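Sperm-specific class P protein 34 (Caenorhabditis elegans, PDB 1M1S) is of unknown function but belongs to the major sperm protein family, whose best-known members assemble into the filaments that drive nematode sperm crawling. Local coordinates at residues F41-S46 with Y51-V56; S66-N71 with I82-A87. All blocks are in the same frame, centred on the assembly; numbering follows the deposited sequence.

Contact 1: residues F41-S46 with Y51-V56; sequences FKVKSS and YRVRPV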
ATOM      1  N   PHE A  41      -5.178   0.059  -6.326  1.00 35.00           N
ATOM      2  CA  PHE A  41      -4.765  -0.505  -5.062  1.00 35.00           C
ATOM      3  C   PHE A  41      -5.493   0.127  -3.887  1.00 35.00           C
ATOM      4  O   PHE A  41      -5.841   1.314  -3.928  1.00 35.00           O
ATOM      5  CB  PHE A  41      -3.231  -0.508  -4.905  1.00 35.00           C
ATOM      6  CG  PHE A  41      -2.605   0.852  -4.714  1.00 35.00           C
ATOM      7  CD1 PHE A  41      -2.485   1.409  -3.440  1.00 35.00           C
ATOM      8  CD2 PHE A  41      -2.074   1.547  -5.792  1.00 35.00           C
ATOM      9  CE1 PHE A  41      -1.835   2.639  -3.239  1.00 35.00           C
ATOM     10  CE2 PHE A  41      -1.417   2.785  -5.606  1.00 35.00           C
ATOM     11  CZ  PHE A  41      -1.301   3.331  -4.324  1.00 35.00           C
ATOM     12  N   LYS A  42      -5.735  -0.694  -2.866  1.00 35.00           N
ATOM     13  CA  LYS A  42      -6.404  -0.293  -1.637  1.00 35.00           C
ATOM     14  C   LYS A  42      -5.447  -0.549  -0.489  1.00 35.00           C
ATOM     15  O   LYS A  42      -4.903  -1.639  -0.393  1.00 35.00           O
ATOM     16  CB  LYS A  42      -7.646  -1.147  -1.427  1.00 35.00           C
ATOM     17  CG  LYS A  42      -8.339  -0.887  -0.105  1.00 35.00           C
ATOM     18  CD  LYS A  42      -9.601  -1.675   0.004  1.00 35.00           C
ATOM     19  CE  LYS A  42     -10.250  -1.410   1.328  1.00 35.00           C
ATOM     20  NZ  LYS A  42     -11.553  -2.119   1.490  1.00 35.00           N
ATOM     21  N   VAL A  43      -5.288   0.421   0.408  1.00 35.00           N
ATOM     22  CA  VAL A  43      -4.380   0.283   1.558  1.00 35.00           C
ATOM     23  C   VAL A  43      -5.092   0.198   2.928  1.00 35.00           C
ATOM     24  O   VAL A  43      -5.660   1.179   3.408  1.00 35.00           O
ATOM     25  CB  VAL A  43      -3.329   1.423   1.540  1.00 35.00           C
ATOM     26  CG1 VAL A  43      -2.275   1.222   2.599  1.00 35.00           C
ATOM     27  CG2 VAL A  43      -2.693   1.485   0.190  1.00 35.00           C
ATOM     28  N   LYS A  44      -5.054  -0.994   3.530  1.00 35.00           N
ATOM     29  CA  LYS A  44      -5.672  -1.280   4.825  1.00 35.00           C
ATOM     30  C   LYS A  44      -4.598  -1.152   5.872  1.00 35.00           C
ATOM     31  O   LYS A  44      -3.572  -1.817   5.804  1.00 35.00           O
ATOM     32  CB  LYS A  44      -6.276  -2.685   4.821  1.00 35.00           C
ATOM     33  CG  LYS A  44      -7.239  -2.881   3.672  1.00 35.00           C
ATOM     34  CD  LYS A  44      -7.547  -4.332   3.425  1.00 35.00           C
ATOM     35  CE  LYS A  44      -8.794  -4.774   4.166  1.00 35.00           C
ATOM     36  NZ  LYS A  44      -9.431  -5.928   3.472  1.00 35.00           N
ATOM     37  N   SER A  45      -4.850  -0.282   6.836  1.00 35.00           N
ATOM     38  CA  SER A  45      -3.882  -0.015   7.874  1.00 35.00           C
ATOM     39  C   SER A  45      -4.359  -0.533   9.211  1.00 35.00           C
ATOM     40  O   SER A  45      -5.504  -0.314   9.579  1.00 35.00           O
ATOM     41  CB  SER A  45      -3.665   1.493   7.931  1.00 35.00           C
ATOM     42  OG  SER A  45      -2.675   1.855   8.870  1.00 35.00           O
ATOM     43  N   SER A  46      -3.455  -1.155   9.961  1.00 35.00           N
ATOM     44  CA  SER A  46      -3.760  -1.727  11.271  1.00 35.00           C
ATOM     45  C   SER A  46      -3.775  -0.672  12.352  1.00 35.00           C
ATOM     46  O   SER A  46      -4.598  -0.693  13.260  1.00 35.00           O
ATOM     47  CB  SER A  46      -2.707  -2.767  11.647  1.00 35.00           C
ATOM     48  OG  SER A  46      -1.525  -2.124  12.078  1.00 35.00           O
ATOM     49  N   TYR A  51       0.649   5.574  12.742  1.00 35.00           N
ATOM     50  CA  TYR A  51       0.988   5.550  11.334  1.00 35.00           C
ATOM     51  C   TYR A  51       0.018   6.368  10.493  1.00 35.00           C
ATOM     52  O   TYR A  51      -1.179   6.414  10.770  1.00 35.00           O
ATOM     53  CB  TYR A  51       1.024   4.105  10.852  1.00 35.00           C
ATOM     54  CG  TYR A  51       2.180   3.341  11.439  1.00 35.00           C
ATOM     55  CD1 TYR A  51       1.999   2.423  12.477  1.00 35.00           C
ATOM     56  CD2 TYR A  51       3.472   3.546  10.963  1.00 35.00           C
ATOM     57  CE1 TYR A  51       3.091   1.735  13.026  1.00 35.00           C
ATOM     58  CE2 TYR A  51       4.553   2.867  11.506  1.00 35.00           C
ATOM     59  CZ  TYR A  51       4.360   1.966  12.530  1.00 35.00           C
ATOM     60  OH  TYR A  51       5.452   1.332  13.057  1.00 35.00           O
ATOM     61  N   ARG A  52       0.566   7.050   9.496  1.00 35.00           N
ATOM     62  CA  ARG A  52      -0.186   7.870   8.566  1.00 35.00           C
ATOM     63  C   ARG A  52       0.322   7.494   7.187  1.00 35.00           C
ATOM     64  O   ARG A  52       1.381   7.949   6.748  1.00 35.00           O
ATOM     65  CB  ARG A  52       0.070   9.339   8.854  1.00 35.00           C
ATOM     66  CG  ARG A  52      -0.296  10.302   7.729  1.00 35.00           C
ATOM     67  CD  ARG A  52       0.095  11.729   8.138  1.00 35.00           C
ATOM     68  NE  ARG A  52       0.690  12.542   7.070  1.00 35.00           N
ATOM     69  CZ  ARG A  52       1.636  13.464   7.270  1.00 35.00           C
ATOM     70  NH1 ARG A  52       2.098  13.693   8.494  1.00 35.00           N
ATOM     71  NH2 ARG A  52       2.117  14.161   6.248  1.00 35.00           N
ATOM     72  N   VAL A  53      -0.432   6.613   6.536  1.00 35.00           N
ATOM     73  CA  VAL A  53      -0.108   6.124   5.200  1.00 35.00           C
ATOM     74  C   VAL A  53      -0.881   6.897   4.094  1.00 35.00           C
ATOM     75  O   VAL A  53      -2.033   7.309   4.284  1.00 35.00           O
ATOM     76  CB  VAL A  53      -0.289   4.592   5.145  1.00 35.00           C
ATOM     77  CG1 VAL A  53       0.295   4.013   3.885  1.00 35.00           C
ATOM     78  CG2 VAL A  53       0.376   3.981   6.324  1.00 35.00           C
ATOM     79  N   ARG A  54      -0.204   7.174   2.978  1.00 35.00           N
ATOM     80  CA  ARG A  54      -0.786   7.938   1.866  1.00 35.00           C
ATOM     81  C   ARG A  54      -0.251   7.433   0.530  1.00 35.00           C
ATOM     82  O   ARG A  54       0.948   7.231   0.379  1.00 35.00           O
ATOM     83  CB  ARG A  54      -0.432   9.434   1.988  1.00 35.00           C
ATOM     84  CG  ARG A  54      -0.777  10.088   3.304  1.00 35.00           C
ATOM     85  CD  ARG A  54      -0.880  11.585   3.166  1.00 35.00           C
ATOM     86  NE  ARG A  54      -1.216  12.222   4.440  1.00 35.00           N
ATOM     87  CZ  ARG A  54      -2.324  11.993   5.141  1.00 35.00           C
ATOM     88  NH1 ARG A  54      -3.229  11.127   4.707  1.00 35.00           N
ATOM     89  NH2 ARG A  54      -2.515  12.627   6.290  1.00 35.00           N
ATOM     90  N   PRO A  55      -1.121   7.249  -0.499  1.00 35.00           N
ATOM     91  CA  PRO A  55      -2.580   7.448  -0.546  1.00 35.00           C
ATOM     92  C   PRO A  55      -3.247   6.226   0.057  1.00 35.00           C
ATOM     93  O   PRO A  55      -2.564   5.376   0.609  1.00 35.00           O
ATOM     94  CB  PRO A  55      -2.843   7.528  -2.061  1.00 35.00           C
ATOM     95  CG  PRO A  55      -1.515   7.288  -2.752  1.00 35.00           C
ATOM     96  CD  PRO A  55      -0.637   6.650  -1.735  1.00 35.00           C
ATOM     97  N   VAL A  56      -4.573   6.155   0.023  1.00 35.00           N
ATOM     98  CA  VAL A  56      -5.258   4.979   0.545  1.00 35.00           C
ATOM     99  C   VAL A  56      -5.609   4.136  -0.668  1.00 35.00           C
ATOM    100  O   VAL A  56      -5.425   2.918  -0.677  1.00 35.00           O
ATOM    101  CB  VAL A  56      -6.526   5.330   1.317  1.00 35.00           C
ATOM    102  CG1 VAL A  56      -7.195   4.062   1.810  1.00 35.00           C
ATOM    103  CG2 VAL A  56      -6.184   6.221   2.474  1.00 35.00           C
TER
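Phe41 presents the edge of its ring to Pro55: CZ comes 4.3 Å from Pro55 CD, which lies near the ring plane. With chi1 at 70° the ring sits between its own backbone N and carbonyl carbon, and from there its far end swings toward the proline although the CB does not point that way. A large flat side chain suits this buried position, where its rim can meet small apolar groups; CG2 of Val43 lies in the ring plane on the same segment. Lys42 turns its long chain away, as a charge at a partly exposed place can, and contributes backbone alone, its CA making a CH···O contact of 3.5 Å to Val56 O. That oxygen is the acceptor of the one hydrogen bond between the segments, from Val43 N at 2.7 Å. The bond is bent at the hydrogen (132°), but the donor stays in the carbonyl plane. Branching at CB suits Val43 to an extended strand and gives it a methyl for each neighbour. CG2 is pressed to 3.2 Å from Val56 O, a tight contact beside the N-H bond, whereas CG1, anti to the backbone N, meets Val53 CG1 at 4.0 Å, the two valines crossing at about a right angle. In return Val56 CG1 packs 3.6 Å from Val43 O. Pro55, with its cis peptide, suits the bend here. Strand 51-60 lies between strands 65-72 and 38-45, its Gly58 bonding to Phe41, and strand 38-45 pairs in turn with strand 79-89, as Lys42 does with Gln85.

Contact 2: residues S66-N71 with I82-A87; sequences SKLDIN and IVIQYA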
ATOM      1  N   SER A  66       4.196   3.443  -8.507  1.00 35.00           N
ATOM      2  CA  SER A  66       3.361   4.418  -7.749  1.00 35.00           C
ATOM      3  C   SER A  66       3.894   4.459  -6.321  1.00 35.00           C
ATOM      4  O   SER A  66       4.180   3.385  -5.774  1.00 35.00           O
ATOM      5  CB  SER A  66       1.896   3.992  -7.686  1.00 35.00           C
ATOM      6  OG  SER A  66       1.322   3.945  -8.982  1.00 35.00           O
ATOM      7  N   LYS A  67       4.010   5.651  -5.710  1.00 35.00           N
ATOM      8  CA  LYS A  67       4.541   5.699  -4.334  1.00 35.00           C
ATOM      9  C   LYS A  67       3.612   5.646  -3.171  1.00 35.00           C
ATOM     10  O   LYS A  67       2.486   6.119  -3.241  1.00 35.00           O
ATOM     11  CB  LYS A  67       5.586   6.785  -4.156  1.00 35.00           C
ATOM     12  CG  LYS A  67       5.077   8.179  -4.148  1.00 35.00           C
ATOM     13  CD  LYS A  67       5.838   8.980  -3.130  1.00 35.00           C
ATOM     14  CE  LYS A  67       5.516  10.450  -3.227  1.00 35.00           C
ATOM     15  NZ  LYS A  67       6.163  11.154  -2.087  1.00 35.00           N
ATOM     16  N   LEU A  68       4.135   5.099  -2.090  1.00 35.00           N
ATOM     17  CA  LEU A  68       3.357   4.993  -0.892  1.00 35.00           C
ATOM     18  C   LEU A  68       4.082   5.715   0.228  1.00 35.00           C
ATOM     19  O   LEU A  68       5.270   5.499   0.424  1.00 35.00           O
ATOM     20  CB  LEU A  68       3.172   3.496  -0.506  1.00 35.00           C
ATOM     21  CG  LEU A  68       2.251   3.122   0.652  1.00 35.00           C
ATOM     22  CD1 LEU A  68       0.833   3.657   0.415  1.00 35.00           C
ATOM     23  CD2 LEU A  68       2.235   1.602   0.813  1.00 35.00           C
ATOM     24  N   ASP A  69       3.345   6.596   0.914  1.00 35.00           N
ATOM     25  CA  ASP A  69       3.858   7.374   2.025  1.00 35.00           C
ATOM     26  C   ASP A  69       3.291   6.928   3.379  1.00 35.00           C
ATOM     27  O   ASP A  69       2.104   7.159   3.626  1.00 35.00           O
ATOM     28  CB  ASP A  69       3.634   8.864   1.796  1.00 35.00           C
ATOM     29  CG  ASP A  69       4.395   9.413   0.647  1.00 35.00           C
ATOM     30  OD1 ASP A  69       5.248   8.618   0.163  1.00 35.00           O
ATOM     31  OD2 ASP A  69       4.187  10.568   0.246  1.00 35.00           O
ATOM     32  N   ILE A  70       4.098   6.243   4.199  1.00 35.00           N
ATOM     33  CA  ILE A  70       3.738   5.776   5.555  1.00 35.00           C
ATOM     34  C   ILE A  70       4.471   6.740   6.506  1.00 35.00           C
ATOM     35  O   ILE A  70       5.652   6.981   6.291  1.00 35.00           O
ATOM     36  CB  ILE A  70       4.225   4.310   5.768  1.00 35.00           C
ATOM     37  CG1 ILE A  70       3.820   3.481   4.593  1.00 35.00           C
ATOM     38  CG2 ILE A  70       3.780   3.770   7.070  1.00 35.00           C
ATOM     39  CD1 ILE A  70       4.365   2.061   4.551  1.00 35.00           C
ATOM     40  N   ASN A  71       3.813   7.289   7.528  1.00 35.00           N
ATOM     41  CA  ASN A  71       4.509   8.219   8.407  1.00 35.00           C
ATOM     42  C   ASN A  71       4.336   7.822   9.865  1.00 35.00           C
ATOM     43  O   ASN A  71       3.222   7.819  10.396  1.00 35.00           O
ATOM     44  CB  ASN A  71       4.059   9.654   8.149  1.00 35.00           C
ATOM     45  CG  ASN A  71       4.874  10.683   8.920  1.00 35.00           C
ATOM     46  OD1 ASN A  71       6.094  10.552   9.041  1.00 35.00           O
ATOM     47  ND2 ASN A  71       4.191  11.674   9.509  1.00 35.00           N
ATOM     48  N   ILE A  82       0.273  -3.187   7.083  1.00 35.00           N
ATOM     49  CA  ILE A  82      -0.485  -2.509   6.036  1.00 35.00           C
ATOM     50  C   ILE A  82      -0.758  -3.591   5.006  1.00 35.00           C
ATOM     51  O   ILE A  82       0.151  -4.342   4.646  1.00 35.00           O
ATOM     52  CB  ILE A  82       0.360  -1.413   5.352  1.00 35.00           C
ATOM     53  CG1 ILE A  82       0.226  -0.097   6.098  1.00 35.00           C
ATOM     54  CG2 ILE A  82      -0.024  -1.253   3.884  1.00 35.00           C
ATOM     55  CD1 ILE A  82       1.208   0.894   5.629  1.00 35.00           C
ATOM     56  N   VAL A  83      -2.008  -3.725   4.583  1.00 35.00           N
ATOM     57  CA  VAL A  83      -2.324  -4.731   3.583  1.00 35.00           C
ATOM     58  C   VAL A  83      -2.736  -4.028   2.315  1.00 35.00           C
ATOM     59  O   VAL A  83      -3.731  -3.307   2.304  1.00 35.00           O
ATOM     60  CB  VAL A  83      -3.465  -5.686   4.036  1.00 35.00           C
ATOM     61  CG1 VAL A  83      -3.665  -6.787   3.012  1.00 35.00           C
ATOM     62  CG2 VAL A  83      -3.114  -6.334   5.341  1.00 35.00           C
ATOM     63  N   ILE A  84      -1.965  -4.221   1.251  1.00 35.00           N
ATOM     64  CA  ILE A  84      -2.293  -3.591  -0.018  1.00 35.00           C
ATOM     65  C   ILE A  84      -3.028  -4.606  -0.861  1.00 35.00           C
ATOM     66  O   ILE A  84      -2.521  -5.699  -1.094  1.00 35.00           O
ATOM     67  CB  ILE A  84      -1.039  -3.104  -0.778  1.00 35.00           C
ATOM     68  CG1 ILE A  84      -0.230  -2.172   0.101  1.00 35.00           C
ATOM     69  CG2 ILE A  84      -1.437  -2.330  -2.039  1.00 35.00           C
ATOM     70  CD1 ILE A  84       1.145  -2.063  -0.362  1.00 35.00           C
ATOM     71  N   GLN A  85      -4.266  -4.279  -1.214  1.00 35.00           N
ATOM     72  CA  GLN A  85      -5.075  -5.145  -2.075  1.00 35.00           C
ATOM     73  C   GLN A  85      -5.006  -4.520  -3.455  1.00 35.00           C
ATOM     74  O   GLN A  85      -4.855  -3.300  -3.558  1.00 35.00           O
ATOM     75  CB  GLN A  85      -6.537  -5.175  -1.626  1.00 35.00           C
ATOM     76  CG  GLN A  85      -6.780  -5.721  -0.217  1.00 35.00           C
ATOM     77  CD  GLN A  85      -8.241  -6.069   0.031  1.00 35.00           C
ATOM     78  OE1 GLN A  85      -9.141  -5.421  -0.506  1.00 35.00           O
ATOM     79  NE2 GLN A  85      -8.482  -7.121   0.827  1.00 35.00           N
ATOM     80  N   TYR A  86      -5.058  -5.335  -4.508  1.00 35.00           N
ATOM     81  CA  TYR A  86      -5.034  -4.799  -5.878  1.00 35.00           C
ATOM     82  C   TYR A  86      -6.082  -5.427  -6.764  1.00 35.00           C
ATOM     83  O   TYR A  86      -6.723  -6.397  -6.386  1.00 35.00           O
ATOM     84  CB  TYR A  86      -3.652  -4.904  -6.549  1.00 35.00           C
ATOM     85  CG  TYR A  86      -3.061  -6.282  -6.577  1.00 35.00           C
ATOM     86  CD1 TYR A  86      -3.322  -7.180  -7.634  1.00 35.00           C
ATOM     87  CD2 TYR A  86      -2.248  -6.708  -5.531  1.00 35.00           C
ATOM     88  CE1 TYR A  86      -2.779  -8.478  -7.620  1.00 35.00           C
ATOM     89  CE2 TYR A  86      -1.704  -7.974  -5.514  1.00 35.00           C
ATOM     90  CZ  TYR A  86      -1.974  -8.853  -6.544  1.00 35.00           C
ATOM     91  OH  TYR A  86      -1.475 -10.117  -6.431  1.00 35.00           O
ATOM     92  N   ALA A  87      -6.232  -4.888  -7.960  1.00 35.00           N
ATOM     93  CA  ALA A  87      -7.214  -5.414  -8.880  1.00 35.00           C
ATOM     94  C   ALA A  87      -6.830  -4.902 -10.235  1.00 35.00           C
ATOM     95  O   ALA A  87      -6.254  -3.835 -10.318  1.00 35.00           O
ATOM     96  CB  ALA A  87      -8.576  -4.875  -8.511  1.00 35.00           C
TER
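Ile70 and Ile82 meet methyl to methyl, CD1 to CD1 at 3.5 Å, a close approach even for apolar groups. The side chains point at each other tip to tip. In Ile70 the chain is extended at its second torsion (chi2 173°), which carries CD1 straight out toward the strand of the opposite layer. The end of Ile82 also touches the stem of Ile70, its CD1 being 3.8 Å from Ile70 CG1. Two residues along, Leu68 and Ile84 repeat the arrangement more loosely: Leu68 CD2 and Ile84 CD1 approach end on at 4.0 Å. Branched aliphatic residues suit all four buried places, since they fill space on several sides and bring no polar atom that would need a partner. Isoleucine, branched at CB, also fits the extended backbone of a strand.

No hydrogen bond joins the two segments. The nearest backbones, at Ile70 and Ile82, are 9.3 Å apart between CA atoms, a separation of layers packed face to face and not of paired strands.

The charged pair lies on the other face of strand 65-72. Lys67 and Asp69, two residues apart and therefore on the same side, form a salt bridge of 3.1 Å between Lys67 NZ and Asp69 OD2, made at the syn lone pair of that oxygen. Such charged residues fit a face turned from the interior.

The contact thus spans the middle of the immunoglobulin-like sandwich of the major sperm protein family. Strand 65-72 bonds to strand 25-33, Leu68 pairing with His29, while Ile82 pairs with Val111 of strand 107-115. Tyr20 packs on Ile70, and Ile11 and Val13 cover Ile84.

How the contacts relate
Contact 1 is partly buried and mixes a backbone hydrogen bond with apolar touches within the hairpin of strands 38-45 and 51-60; contact 2 lies close to the centre of the chain, is wholly apolar between its segments and joins facing layers. They are tied directly to each other. Val53 CG2 of contact 1 packs 3.3 Å from Ile82 CD1 of contact 2, so the valine side chains of the first extend the hydrophobic interior of the second. At the backbone, Lys44 O lies 2.8 Å from Val83 N, a probable hydrogen bond consistent with 38-45 and 79-89 being neighbours in the sheet, as 51-60 and 65-72 are.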